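Local coordinates for protein tungsten-containing formylmethanofuran dehydrogenase 2 subunit C (Methanothermobacter wolfeii, PDB 5T5I) that forms part of the tungsten enzyme complex that interconverts carbon dioxide and formylmethanofuran, probably as a beta-helical structural subunit rather than the catalytic one, at residues K170-G175 with D234-P239; I37-G42 with V46-F51; M96-G101 with G105-E110. One frame throughout, in Å; residues are numbered along the deposited sequence.

In the fold
The three contacts are spread along an elongated chain whose middle is built as a parallel beta-helix. Interaction 3 lies inside it, its centre about 8 Å from the centre of the chain, where a turn packs against strand 106-109. Interaction 2 belongs to the N-terminal region before the coils, and interaction 1 joins the later coil strand 170-173 to a hairpin near the C-terminal end. Interactions 1 and 2 are on opposite sides of the chain's centre, with centres 38 Å apart. Interaction 3 is 19 Å from each, centre to centre, with nearest atoms about 11 Å apart in both cases. None of the three includes Ser-139, Tyr-140 or Asp-143, which bind calcium.

Interaction 1. Residues K170-G175 with D234-P239; sequences KIIIKG and DGEELP
Lys-170 and Glu-236 form a salt bridge, NZ of the lysine giving a hydrogen bond to OE1 of the glutamate at 2.8 Å. The ammonium group meets OE1 on its anti side, only 17° out of the carboxylate plane. A second partner of the same nitrogen is a water molecule, which accepts from Lys-170 NZ at 2.9 Å and passes a hydrogen bond on to the backbone O of Asp-234 at 2.8 Å. The lysine thus grips the other segment twice, once by charge and once through water.

The torsions bring the groups together from both ends. Lys-170 has CG anti to its backbone N (chi1 -176°) and bends at chi3, about the CG-CD bond, while Glu-236 folds at chi2 (-79°), so that two obliquely crossing side chains meet at OE1. A long, flexible lysine suits a gap in which the nearest CA atoms, those of Lys-170 and Asp-234, are 9.4 Å apart. Beyond the polar bonds little else touches: CE of Lys-170 lies 3.5 Å from Glu-236 OE1, and CD1 of Ile-172 comes within 4.1 Å of that oxygen. Strand 187-192, next to strand 170-173, meets both segments, its Leu-189 being touched by Lys-170, Asp-234 and Glu-236 alike. Gly-235 suits the bend before strand 236-239, because a side chain there would jam against the preceding carbonyl O.

A methionine in place of Lys-170, with no N-H to give, would probably leave Glu-236 without its opposite charge and break the water link to Asp-234 O. With no apolar side-chain pair across the segments, the contact is essentially one ion pair and one water bridge, tying the hairpin to the coil strand. Because both charged residues are partly exposed, solvent probably competes for the pair and screens its charges.

Interaction 2. Residues I37-G42 with V46-F51; sequences IQIMHG and VKLGDF
Ile-37 O takes the shortest bond of this contact, 2.7 Å from Leu-48 N, and the CA-H of Lys-47 also leans on it. Next along the chain, Ile-39 and Val-46 form an antiparallel hydrogen-bonded pair: Ile-39 N to Val-46 O and Val-46 N to Ile-39 O are both 2.9 Å and almost straight. Asp-50 suits the bend after the strand, its OD2 accepting Lys-47 N from above the carboxylate plane.

Beta-branched residues fit the paired positions, where CG1 of Ile-39 presses on CG2 of Val-46 at 3.6 Å. Val-46 CG2 also meets CB of His-41. With CG anti to the backbone N (chi1 179°), the histidine ring is carried to Phe-51, which approaches edge-to-face: CZ stands over one face of the imidazole, the centroids 5.2 Å apart and the planes at 65°.

This beta hairpin of strands 38-41 and 44-47 is backed by Leu-16 of strand 16-17, which touches Ile-39, His-41 and Phe-51. Phe-26 of helix 23-26 covers Ile-37 and Leu-48, and a chain of another protein packs on Met-40 and His-41.

Interaction 3. Residues M96-G101 with G105-E110; sequences MYVGAG and GKITVE
Val-98 and Gly-99 face Ile-107 across the contact, while the one aromatic ring of the turn, that of Tyr-97, is directed elsewhere: it meets the Trp-116 ring with planes at about 15° and makes a cation-pi contact with Arg-78. Its OH is hydrogen-bonded to an acidic side chain on the chain of another protein.

The setting is the interior of a parallel beta-helix, where a type II turn from Tyr-97 to Ala-100 packs against strand 106-109. The turn is closed by Ala-100 N bonding to Tyr-97 O at 3.1 Å. Gly-99 takes its third position, with the positive phi (62°) that glycine tolerates readily.

No hydrogen bond links the two segments; the interface is purely apolar, as befits buried residues. Val-98 holds CG2 anti to its backbone N, and this methyl touches both strand residues that point inward: CG2 of Ile-107 at 4.0 Å and CG2 of Val-109 at 4.2 Å. Ile-107 and Val-109, beta-branched and apolar, suit a buried strand, and Val-98 offers from the turn a short methyl that reaches both. Lys-106, by contrast, forms a salt bridge with Glu-127 of a neighbouring strand.

A second reason for glycine lies in the ethyl branch of Ile-107. Extended at chi2 (172°), it sets CD1 3.5 Å from Gly-99 CA, and a CB there would lie just 3.0 Å from Ile-107 CD1.

Interaction 1. Residues K170-G175 with D234-P239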
ATOM      1  N   LYS C 170      20.511 -38.608  13.175  1.00 23.52           N
ATOM      2  CA  LYS C 170      21.006 -37.269  12.862  1.00 22.14           C
ATOM      3  C   LYS C 170      21.147 -37.040  11.362  1.00 26.37           C
ATOM      4  O   LYS C 170      21.676 -37.897  10.657  1.00 25.49           O
ATOM      5  CB  LYS C 170      22.370 -37.094  13.538  1.00 23.01           C
ATOM      6  CG  LYS C 170      22.980 -35.717  13.403  1.00 29.61           C
ATOM      7  CD  LYS C 170      24.068 -35.466  14.440  1.00 37.70           C
ATOM      8  CE  LYS C 170      25.286 -36.355  14.293  1.00 43.29           C
ATOM      9  NZ  LYS C 170      26.275 -36.136  15.382  1.00 55.71           N
ATOM     10  N   ILE C 171      20.717 -35.863  10.887  1.00 22.99           N
ATOM     11  CA  ILE C 171      20.851 -35.471   9.481  1.00 22.25           C
ATOM     12  C   ILE C 171      21.579 -34.126   9.431  1.00 26.67           C
ATOM     13  O   ILE C 171      21.139 -33.163  10.065  1.00 26.15           O
ATOM     14  CB  ILE C 171      19.494 -35.395   8.748  1.00 24.35           C
ATOM     15  CG1 ILE C 171      18.791 -36.771   8.727  1.00 23.89           C
ATOM     16  CG2 ILE C 171      19.684 -34.853   7.302  1.00 23.86           C
ATOM     17  CD1 ILE C 171      17.310 -36.731   8.289  1.00 25.22           C
ATOM     18  N   ILE C 172      22.656 -34.050   8.646  1.00 23.31           N
ATOM     19  CA  ILE C 172      23.410 -32.812   8.454  1.00 23.40           C
ATOM     20  C   ILE C 172      23.394 -32.460   6.959  1.00 27.37           C
ATOM     21  O   ILE C 172      23.836 -33.270   6.144  1.00 26.95           O
ATOM     22  CB  ILE C 172      24.861 -32.924   8.998  1.00 26.67           C
ATOM     23  CG1 ILE C 172      24.859 -33.198  10.523  1.00 28.63           C
ATOM     24  CG2 ILE C 172      25.662 -31.648   8.676  1.00 27.01           C
ATOM     25  CD1 ILE C 172      26.196 -33.617  11.095  1.00 39.02           C
ATOM     26  N   ILE C 173      22.876 -31.278   6.600  1.00 23.78           N
ATOM     27  CA  ILE C 173      22.907 -30.770   5.219  1.00 23.38           C
ATOM     28  C   ILE C 173      23.887 -29.604   5.248  1.00 26.93           C
ATOM     29  O   ILE C 173      23.621 -28.603   5.922  1.00 26.41           O
ATOM     30  CB  ILE C 173      21.510 -30.311   4.691  1.00 24.83           C
ATOM     31  CG1 ILE C 173      20.412 -31.354   4.951  1.00 24.60           C
ATOM     32  CG2 ILE C 173      21.575 -29.938   3.190  1.00 24.27           C
ATOM     33  CD1 ILE C 173      20.624 -32.745   4.369  1.00 22.11           C
ATOM     34  N   LYS C 174      25.016 -29.723   4.555  1.00 24.18           N
ATOM     35  CA  LYS C 174      26.018 -28.651   4.545  1.00 24.36           C
ATOM     36  C   LYS C 174      25.619 -27.482   3.614  1.00 29.67           C
ATOM     37  O   LYS C 174      26.057 -26.359   3.829  1.00 28.36           O
ATOM     38  CB  LYS C 174      27.403 -29.199   4.241  1.00 25.72           C
ATOM     39  CG  LYS C 174      27.860 -30.229   5.283  1.00 37.22           C
ATOM     40  CD  LYS C 174      29.345 -30.657   5.102  1.00 49.14           C
ATOM     41  CE  LYS C 174      30.219 -30.825   6.339  1.00 69.37           C
ATOM     42  NZ  LYS C 174      29.505 -30.889   7.653  1.00 78.36           N
ATOM     43  N   GLY C 175      24.772 -27.755   2.620  1.00 28.13           N
ATOM     44  CA  GLY C 175      24.228 -26.746   1.722  1.00 27.99           C
ATOM     45  C   GLY C 175      22.846 -26.268   2.149  1.00 29.48           C
ATOM     46  O   GLY C 175      22.517 -26.224   3.342  1.00 28.06           O
ATOM     47  N   ASP C 234      22.953 -32.805  21.600  1.00 31.68           N
ATOM     48  CA  ASP C 234      23.377 -34.190  21.421  1.00 32.58           C
ATOM     49  C   ASP C 234      24.886 -34.301  21.128  1.00 36.83           C
ATOM     50  O   ASP C 234      25.290 -35.051  20.254  1.00 36.88           O
ATOM     51  CB  ASP C 234      22.552 -34.858  20.305  1.00 35.33           C
ATOM     52  CG  ASP C 234      21.052 -34.823  20.497  1.00 44.90           C
ATOM     53  OD1 ASP C 234      20.607 -34.534  21.631  1.00 47.95           O
ATOM     54  OD2 ASP C 234      20.321 -35.076  19.514  1.00 47.88           O
ATOM     55  N   GLY C 235      25.694 -33.520  21.823  1.00 31.52           N
ATOM     56  CA  GLY C 235      27.141 -33.531  21.644  1.00 32.34           C
ATOM     57  C   GLY C 235      27.689 -32.593  20.581  1.00 35.26           C
ATOM     58  O   GLY C 235      28.900 -32.357  20.554  1.00 35.68           O
ATOM     59  N   GLU C 236      26.821 -32.046  19.699  1.00 30.35           N
ATOM     60  CA  GLU C 236      27.244 -31.120  18.643  1.00 30.34           C
ATOM     61  C   GLU C 236      27.350 -29.721  19.219  1.00 35.09           C
ATOM     62  O   GLU C 236      26.350 -29.182  19.685  1.00 33.89           O
ATOM     63  CB  GLU C 236      26.230 -31.098  17.479  1.00 30.97           C
ATOM     64  CG  GLU C 236      26.208 -32.378  16.674  1.00 38.63           C
ATOM     65  CD  GLU C 236      27.335 -32.528  15.668  1.00 52.25           C
ATOM     66  OE1 GLU C 236      27.367 -33.576  14.985  1.00 41.16           O
ATOM     67  OE2 GLU C 236      28.190 -31.621  15.564  1.00 47.46           O
ATOM     68  N   GLU C 237      28.543 -29.130  19.155  1.00 34.52           N
ATOM     69  CA  GLU C 237      28.814 -27.786  19.661  1.00 34.72           C
ATOM     70  C   GLU C 237      28.626 -26.797  18.510  1.00 38.75           C
ATOM     71  O   GLU C 237      29.262 -26.945  17.469  1.00 38.33           O
ATOM     72  CB  GLU C 237      30.237 -27.711  20.221  1.00 36.84           C
ATOM     73  CG  GLU C 237      30.437 -28.622  21.426  1.00 48.51           C
ATOM     74  CD  GLU C 237      31.851 -28.716  21.974  1.00 73.78           C
ATOM     75  OE1 GLU C 237      32.807 -28.332  21.259  1.00 58.69           O
ATOM     76  OE2 GLU C 237      32.003 -29.217  23.112  1.00 74.15           O
ATOM     77  N   LEU C 238      27.719 -25.827  18.676  1.00 34.19           N
ATOM     78  CA  LEU C 238      27.384 -24.836  17.649  1.00 33.88           C
ATOM     79  C   LEU C 238      27.659 -23.417  18.195  1.00 36.14           C
ATOM     80  O   LEU C 238      26.862 -22.895  18.980  1.00 33.49           O
ATOM     81  CB  LEU C 238      25.915 -25.008  17.244  1.00 33.94           C
ATOM     82  CG  LEU C 238      25.530 -26.413  16.736  1.00 39.34           C
ATOM     83  CD1 LEU C 238      24.106 -26.788  17.129  1.00 39.68           C
ATOM     84  CD2 LEU C 238      25.696 -26.519  15.245  1.00 43.10           C
ATOM     85  N   PRO C 239      28.812 -22.807  17.864  1.00 34.35           N
ATOM     86  CA  PRO C 239      29.114 -21.467  18.407  1.00 35.08           C
ATOM     87  C   PRO C 239      28.246 -20.359  17.812  1.00 36.29           C
ATOM     88  O   PRO C 239      27.799 -20.466  16.673  1.00 34.35           O
ATOM     89  CB  PRO C 239      30.584 -21.269  18.048  1.00 37.88           C
ATOM     90  CG  PRO C 239      30.752 -22.047  16.790  1.00 42.33           C
ATOM     91  CD  PRO C 239      29.875 -23.262  16.948  1.00 36.77           C
TER
HETATM   92  O   HOH W   1      24.838 -36.412  17.878  1.00 46.87           O

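Interaction 2. Residues I37-G42 with V46-F51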
ATOM      1  N   ILE C  37      24.588 -62.840  -8.926  1.00 33.87           N
ATOM      2  CA  ILE C  37      23.617 -62.225  -8.018  1.00 33.38           C
ATOM      3  C   ILE C  37      22.495 -61.614  -8.858  1.00 38.42           C
ATOM      4  O   ILE C  37      22.766 -60.924  -9.845  1.00 37.76           O
ATOM      5  CB  ILE C  37      24.294 -61.178  -7.074  1.00 35.83           C
ATOM      6  CG1 ILE C  37      25.094 -61.912  -5.972  1.00 37.35           C
ATOM      7  CG2 ILE C  37      23.267 -60.226  -6.437  1.00 35.15           C
ATOM      8  CD1 ILE C  37      26.023 -61.017  -5.150  1.00 41.23           C
ATOM      9  N   GLN C  38      21.242 -61.865  -8.470  1.00 35.43           N
ATOM     10  CA  GLN C  38      20.107 -61.341  -9.213  1.00 34.11           C
ATOM     11  C   GLN C  38      19.811 -59.891  -8.881  1.00 34.68           C
ATOM     12  O   GLN C  38      19.879 -59.483  -7.719  1.00 34.34           O
ATOM     13  CB  GLN C  38      18.851 -62.187  -8.967  1.00 35.83           C
ATOM     14  CG  GLN C  38      18.970 -63.595  -9.561  1.00 43.62           C
ATOM     15  CD  GLN C  38      17.702 -64.402  -9.397  1.00 63.60           C
ATOM     16  OE1 GLN C  38      16.967 -64.264  -8.412  1.00 57.36           O
ATOM     17  NE2 GLN C  38      17.425 -65.283 -10.350  1.00 59.44           N
ATOM     18  N   ILE C  39      19.469 -59.122  -9.913  1.00 30.75           N
ATOM     19  CA  ILE C  39      18.997 -57.738  -9.807  1.00 29.52           C
ATOM     20  C   ILE C  39      17.797 -57.578 -10.764  1.00 33.41           C
ATOM     21  O   ILE C  39      17.601 -58.417 -11.645  1.00 32.17           O
ATOM     22  CB  ILE C  39      20.116 -56.688 -10.080  1.00 32.80           C
ATOM     23  CG1 ILE C  39      20.620 -56.736 -11.542  1.00 33.45           C
ATOM     24  CG2 ILE C  39      21.272 -56.857  -9.079  1.00 33.30           C
ATOM     25  CD1 ILE C  39      21.552 -55.610 -11.919  1.00 40.41           C
ATOM     26  N   MET C  40      17.004 -56.507 -10.603  1.00 30.60           N
ATOM     27  CA  MET C  40      15.869 -56.255 -11.504  1.00 32.17           C
ATOM     28  C   MET C  40      16.263 -55.231 -12.557  1.00 32.95           C
ATOM     29  O   MET C  40      16.962 -54.270 -12.244  1.00 30.58           O
ATOM     30  CB  MET C  40      14.639 -55.680 -10.759  1.00 35.56           C
ATOM     31  CG  MET C  40      14.054 -56.570  -9.695  1.00 41.82           C
ATOM     32  SD  MET C  40      13.436 -58.154 -10.289  1.00 49.53           S
ATOM     33  CE  MET C  40      12.135 -57.619 -11.515  1.00 46.25           C
ATOM     34  N   HIS C  41      15.809 -55.447 -13.797  1.00 27.92           N
ATOM     35  CA  HIS C  41      15.921 -54.511 -14.913  1.00 27.54           C
ATOM     36  C   HIS C  41      14.466 -54.361 -15.394  1.00 31.62           C
ATOM     37  O   HIS C  41      14.002 -55.111 -16.263  1.00 30.78           O
ATOM     38  CB  HIS C  41      16.836 -55.040 -16.030  1.00 28.86           C
ATOM     39  CG  HIS C  41      16.945 -54.112 -17.199  1.00 32.37           C
ATOM     40  ND1 HIS C  41      17.195 -54.586 -18.475  1.00 34.83           N
ATOM     41  CD2 HIS C  41      16.817 -52.766 -17.254  1.00 33.53           C
ATOM     42  CE1 HIS C  41      17.205 -53.523 -19.263  1.00 34.17           C
ATOM     43  NE2 HIS C  41      16.979 -52.402 -18.570  1.00 33.62           N
ATOM     44  N   GLY C  42      13.734 -53.468 -14.743  1.00 29.39           N
ATOM     45  CA  GLY C  42      12.316 -53.281 -15.026  1.00 28.60           C
ATOM     46  C   GLY C  42      11.528 -54.514 -14.620  1.00 31.49           C
ATOM     47  O   GLY C  42      11.694 -55.011 -13.505  1.00 30.78           O
ATOM     48  N   VAL C  46      17.618 -60.082 -13.997  1.00 33.30           N
ATOM     49  CA  VAL C  46      18.892 -60.240 -14.722  1.00 33.47           C
ATOM     50  C   VAL C  46      19.999 -60.522 -13.719  1.00 36.97           C
ATOM     51  O   VAL C  46      19.766 -60.469 -12.520  1.00 35.55           O
ATOM     52  CB  VAL C  46      19.228 -59.013 -15.628  1.00 37.11           C
ATOM     53  CG1 VAL C  46      18.171 -58.825 -16.709  1.00 36.90           C
ATOM     54  CG2 VAL C  46      19.415 -57.730 -14.814  1.00 36.19           C
ATOM     55  N   LYS C  47      21.198 -60.818 -14.214  1.00 35.48           N
ATOM     56  CA  LYS C  47      22.375 -61.095 -13.380  1.00 35.76           C
ATOM     57  C   LYS C  47      23.188 -59.825 -13.195  1.00 38.82           C
ATOM     58  O   LYS C  47      23.281 -59.017 -14.122  1.00 38.65           O
ATOM     59  CB  LYS C  47      23.249 -62.174 -14.041  1.00 40.21           C
ATOM     60  CG  LYS C  47      22.602 -63.552 -14.032  1.00 54.49           C
ATOM     61  CD  LYS C  47      23.464 -64.601 -14.725  1.00 68.40           C
ATOM     62  CE  LYS C  47      23.566 -64.408 -16.222  1.00 83.26           C
ATOM     63  NZ  LYS C  47      23.639 -65.707 -16.949  1.00 95.73           N
ATOM     64  N   LEU C  48      23.829 -59.668 -12.029  1.00 35.09           N
ATOM     65  CA  LEU C  48      24.695 -58.517 -11.740  1.00 35.02           C
ATOM     66  C   LEU C  48      25.777 -58.375 -12.817  1.00 38.70           C
ATOM     67  O   LEU C  48      26.035 -57.268 -13.273  1.00 37.75           O
ATOM     68  CB  LEU C  48      25.331 -58.672 -10.340  1.00 35.72           C
ATOM     69  CG  LEU C  48      26.193 -57.521  -9.809  1.00 40.90           C
ATOM     70  CD1 LEU C  48      25.394 -56.243  -9.645  1.00 41.29           C
ATOM     71  CD2 LEU C  48      26.761 -57.866  -8.463  1.00 43.90           C
ATOM     72  N   GLY C  49      26.327 -59.510 -13.263  1.00 37.09           N
ATOM     73  CA  GLY C  49      27.346 -59.581 -14.310  1.00 37.72           C
ATOM     74  C   GLY C  49      26.921 -59.044 -15.669  1.00 40.88           C
ATOM     75  O   GLY C  49      27.780 -58.692 -16.481  1.00 39.77           O
ATOM     76  N   ASP C  50      25.603 -58.986 -15.944  1.00 37.84           N
ATOM     77  CA  ASP C  50      25.078 -58.426 -17.200  1.00 37.09           C
ATOM     78  C   ASP C  50      25.301 -56.909 -17.277  1.00 40.27           C
ATOM     79  O   ASP C  50      25.324 -56.371 -18.378  1.00 40.00           O
ATOM     80  CB  ASP C  50      23.563 -58.707 -17.363  1.00 38.64           C
ATOM     81  CG  ASP C  50      23.176 -60.168 -17.545  1.00 51.72           C
ATOM     82  OD1 ASP C  50      24.014 -60.947 -18.048  1.00 53.18           O
ATOM     83  OD2 ASP C  50      22.004 -60.517 -17.246  1.00 55.35           O
ATOM     84  N   PHE C  51      25.419 -56.214 -16.124  1.00 37.04           N
ATOM     85  CA  PHE C  51      25.569 -54.752 -16.081  1.00 35.27           C
ATOM     86  C   PHE C  51      26.814 -54.253 -15.340  1.00 38.12           C
ATOM     87  O   PHE C  51      27.037 -53.039 -15.298  1.00 35.97           O
ATOM     88  CB  PHE C  51      24.287 -54.141 -15.492  1.00 35.53           C
ATOM     89  CG  PHE C  51      23.147 -54.183 -16.477  1.00 36.39           C
ATOM     90  CD1 PHE C  51      23.005 -53.193 -17.438  1.00 39.00           C
ATOM     91  CD2 PHE C  51      22.250 -55.243 -16.483  1.00 37.41           C
ATOM     92  CE1 PHE C  51      21.952 -53.237 -18.359  1.00 39.57           C
ATOM     93  CE2 PHE C  51      21.200 -55.284 -17.403  1.00 39.52           C
ATOM     94  CZ  PHE C  51      21.050 -54.274 -18.324  1.00 37.82           C
TER

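Interaction 3. Residues M96-G101 with G105-E110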
ATOM      1  N   MET C  96      17.462 -43.636  -6.496  1.00 22.52           N
ATOM      2  CA  MET C  96      16.729 -43.576  -5.238  1.00 21.45           C
ATOM      3  C   MET C  96      17.084 -44.684  -4.254  1.00 24.77           C
ATOM      4  O   MET C  96      17.677 -45.686  -4.632  1.00 24.75           O
ATOM      5  CB  MET C  96      15.221 -43.661  -5.527  1.00 22.75           C
ATOM      6  CG  MET C  96      14.668 -42.507  -6.355  1.00 26.17           C
ATOM      7  SD  MET C  96      13.038 -42.923  -7.018  1.00 30.14           S
ATOM      8  CE  MET C  96      12.779 -41.564  -8.109  1.00 28.76           C
ATOM      9  N   TYR C  97      16.667 -44.501  -2.992  1.00 22.58           N
ATOM     10  CA  TYR C  97      16.748 -45.489  -1.897  1.00 22.27           C
ATOM     11  C   TYR C  97      18.143 -45.933  -1.471  1.00 24.29           C
ATOM     12  O   TYR C  97      18.278 -47.029  -0.925  1.00 25.74           O
ATOM     13  CB  TYR C  97      15.923 -46.739  -2.258  1.00 23.31           C
ATOM     14  CG  TYR C  97      14.506 -46.443  -2.698  1.00 23.64           C
ATOM     15  CD1 TYR C  97      13.551 -46.011  -1.785  1.00 25.00           C
ATOM     16  CD2 TYR C  97      14.103 -46.665  -4.011  1.00 24.23           C
ATOM     17  CE1 TYR C  97      12.241 -45.760  -2.175  1.00 26.16           C
ATOM     18  CE2 TYR C  97      12.790 -46.430  -4.411  1.00 25.49           C
ATOM     19  CZ  TYR C  97      11.862 -45.969  -3.493  1.00 28.39           C
ATOM     20  OH  TYR C  97      10.563 -45.727  -3.865  1.00 30.65           O
ATOM     21  N   VAL C  98      19.178 -45.109  -1.656  1.00 22.11           N
ATOM     22  CA  VAL C  98      20.519 -45.533  -1.246  1.00 21.61           C
ATOM     23  C   VAL C  98      20.545 -45.735   0.276  1.00 26.75           C
ATOM     24  O   VAL C  98      20.081 -44.867   1.027  1.00 26.26           O
ATOM     25  CB  VAL C  98      21.665 -44.613  -1.741  1.00 26.24           C
ATOM     26  CG1 VAL C  98      21.687 -43.270  -1.019  1.00 25.99           C
ATOM     27  CG2 VAL C  98      23.013 -45.314  -1.599  1.00 26.40           C
ATOM     28  N   GLY C  99      20.988 -46.909   0.705  1.00 25.02           N
ATOM     29  CA  GLY C  99      21.047 -47.251   2.124  1.00 25.73           C
ATOM     30  C   GLY C  99      19.708 -47.282   2.847  1.00 27.80           C
ATOM     31  O   GLY C  99      19.686 -47.194   4.078  1.00 26.66           O
ATOM     32  N   ALA C 100      18.582 -47.428   2.116  1.00 25.02           N
ATOM     33  CA  ALA C 100      17.254 -47.462   2.744  1.00 23.73           C
ATOM     34  C   ALA C 100      17.170 -48.604   3.779  1.00 28.38           C
ATOM     35  O   ALA C 100      17.532 -49.741   3.475  1.00 28.05           O
ATOM     36  CB  ALA C 100      16.160 -47.633   1.694  1.00 23.97           C
ATOM     37  N   GLY C 101      16.785 -48.276   5.008  1.00 25.54           N
ATOM     38  CA  GLY C 101      16.662 -49.272   6.068  1.00 25.30           C
ATOM     39  C   GLY C 101      17.965 -49.861   6.590  1.00 27.19           C
ATOM     40  O   GLY C 101      17.924 -50.848   7.316  1.00 27.09           O
ATOM     41  N   GLY C 105      27.335 -50.205   9.245  1.00 30.98           N
ATOM     42  CA  GLY C 105      28.296 -50.041   8.163  1.00 30.78           C
ATOM     43  C   GLY C 105      28.274 -48.616   7.630  1.00 33.51           C
ATOM     44  O   GLY C 105      27.688 -47.720   8.256  1.00 31.15           O
ATOM     45  N   LYS C 106      28.901 -48.396   6.463  1.00 30.90           N
ATOM     46  CA  LYS C 106      29.001 -47.059   5.874  1.00 29.35           C
ATOM     47  C   LYS C 106      28.875 -47.054   4.353  1.00 31.92           C
ATOM     48  O   LYS C 106      29.465 -47.895   3.677  1.00 30.94           O
ATOM     49  CB  LYS C 106      30.338 -46.391   6.280  1.00 31.73           C
ATOM     50  CG  LYS C 106      30.449 -44.929   5.797  1.00 36.54           C
ATOM     51  CD  LYS C 106      31.638 -44.184   6.387  1.00 49.59           C
ATOM     52  CE  LYS C 106      31.540 -42.686   6.129  1.00 63.37           C
ATOM     53  NZ  LYS C 106      32.659 -42.174   5.303  1.00 69.35           N
ATOM     54  N   ILE C 107      28.145 -46.062   3.818  1.00 28.83           N
ATOM     55  CA  ILE C 107      28.014 -45.834   2.376  1.00 28.11           C
ATOM     56  C   ILE C 107      28.524 -44.423   2.073  1.00 31.11           C
ATOM     57  O   ILE C 107      28.058 -43.460   2.689  1.00 29.41           O
ATOM     58  CB  ILE C 107      26.566 -45.995   1.841  1.00 29.77           C
ATOM     59  CG1 ILE C 107      25.986 -47.380   2.185  1.00 30.34           C
ATOM     60  CG2 ILE C 107      26.527 -45.741   0.313  1.00 29.35           C
ATOM     61  CD1 ILE C 107      24.517 -47.540   1.864  1.00 31.31           C
ATOM     62  N   THR C 108      29.434 -44.298   1.093  1.00 28.15           N
ATOM     63  CA  THR C 108      29.920 -43.005   0.617  1.00 28.26           C
ATOM     64  C   THR C 108      29.518 -42.894  -0.852  1.00 31.47           C
ATOM     65  O   THR C 108      29.838 -43.781  -1.626  1.00 31.28           O
ATOM     66  CB  THR C 108      31.445 -42.845   0.802  1.00 34.50           C
ATOM     67  OG1 THR C 108      31.757 -42.989   2.184  1.00 35.91           O
ATOM     68  CG2 THR C 108      31.953 -41.479   0.337  1.00 34.95           C
ATOM     69  N   VAL C 109      28.789 -41.835  -1.218  1.00 27.89           N
ATOM     70  CA  VAL C 109      28.404 -41.546  -2.602  1.00 26.98           C
ATOM     71  C   VAL C 109      29.211 -40.313  -2.993  1.00 30.91           C
ATOM     72  O   VAL C 109      29.018 -39.255  -2.395  1.00 28.17           O
ATOM     73  CB  VAL C 109      26.883 -41.296  -2.755  1.00 27.99           C
ATOM     74  CG1 VAL C 109      26.529 -40.875  -4.192  1.00 26.05           C
ATOM     75  CG2 VAL C 109      26.081 -42.529  -2.334  1.00 27.50           C
ATOM     76  N   GLU C 110      30.128 -40.445  -3.964  1.00 30.71           N
ATOM     77  CA  GLU C 110      30.970 -39.308  -4.375  1.00 31.57           C
ATOM     78  C   GLU C 110      30.220 -38.261  -5.203  1.00 37.16           C
ATOM     79  O   GLU C 110      30.627 -37.099  -5.212  1.00 37.67           O
ATOM     80  CB  GLU C 110      32.236 -39.770  -5.089  1.00 33.86           C
ATOM     81  CG  GLU C 110      33.137 -40.531  -4.143  1.00 38.33           C
ATOM     82  CD  GLU C 110      34.467 -40.992  -4.691  1.00 53.49           C
ATOM     83  OE1 GLU C 110      35.125 -41.769  -3.968  1.00 47.15           O
ATOM     84  OE2 GLU C 110      34.852 -40.597  -5.816  1.00 42.06           O
TER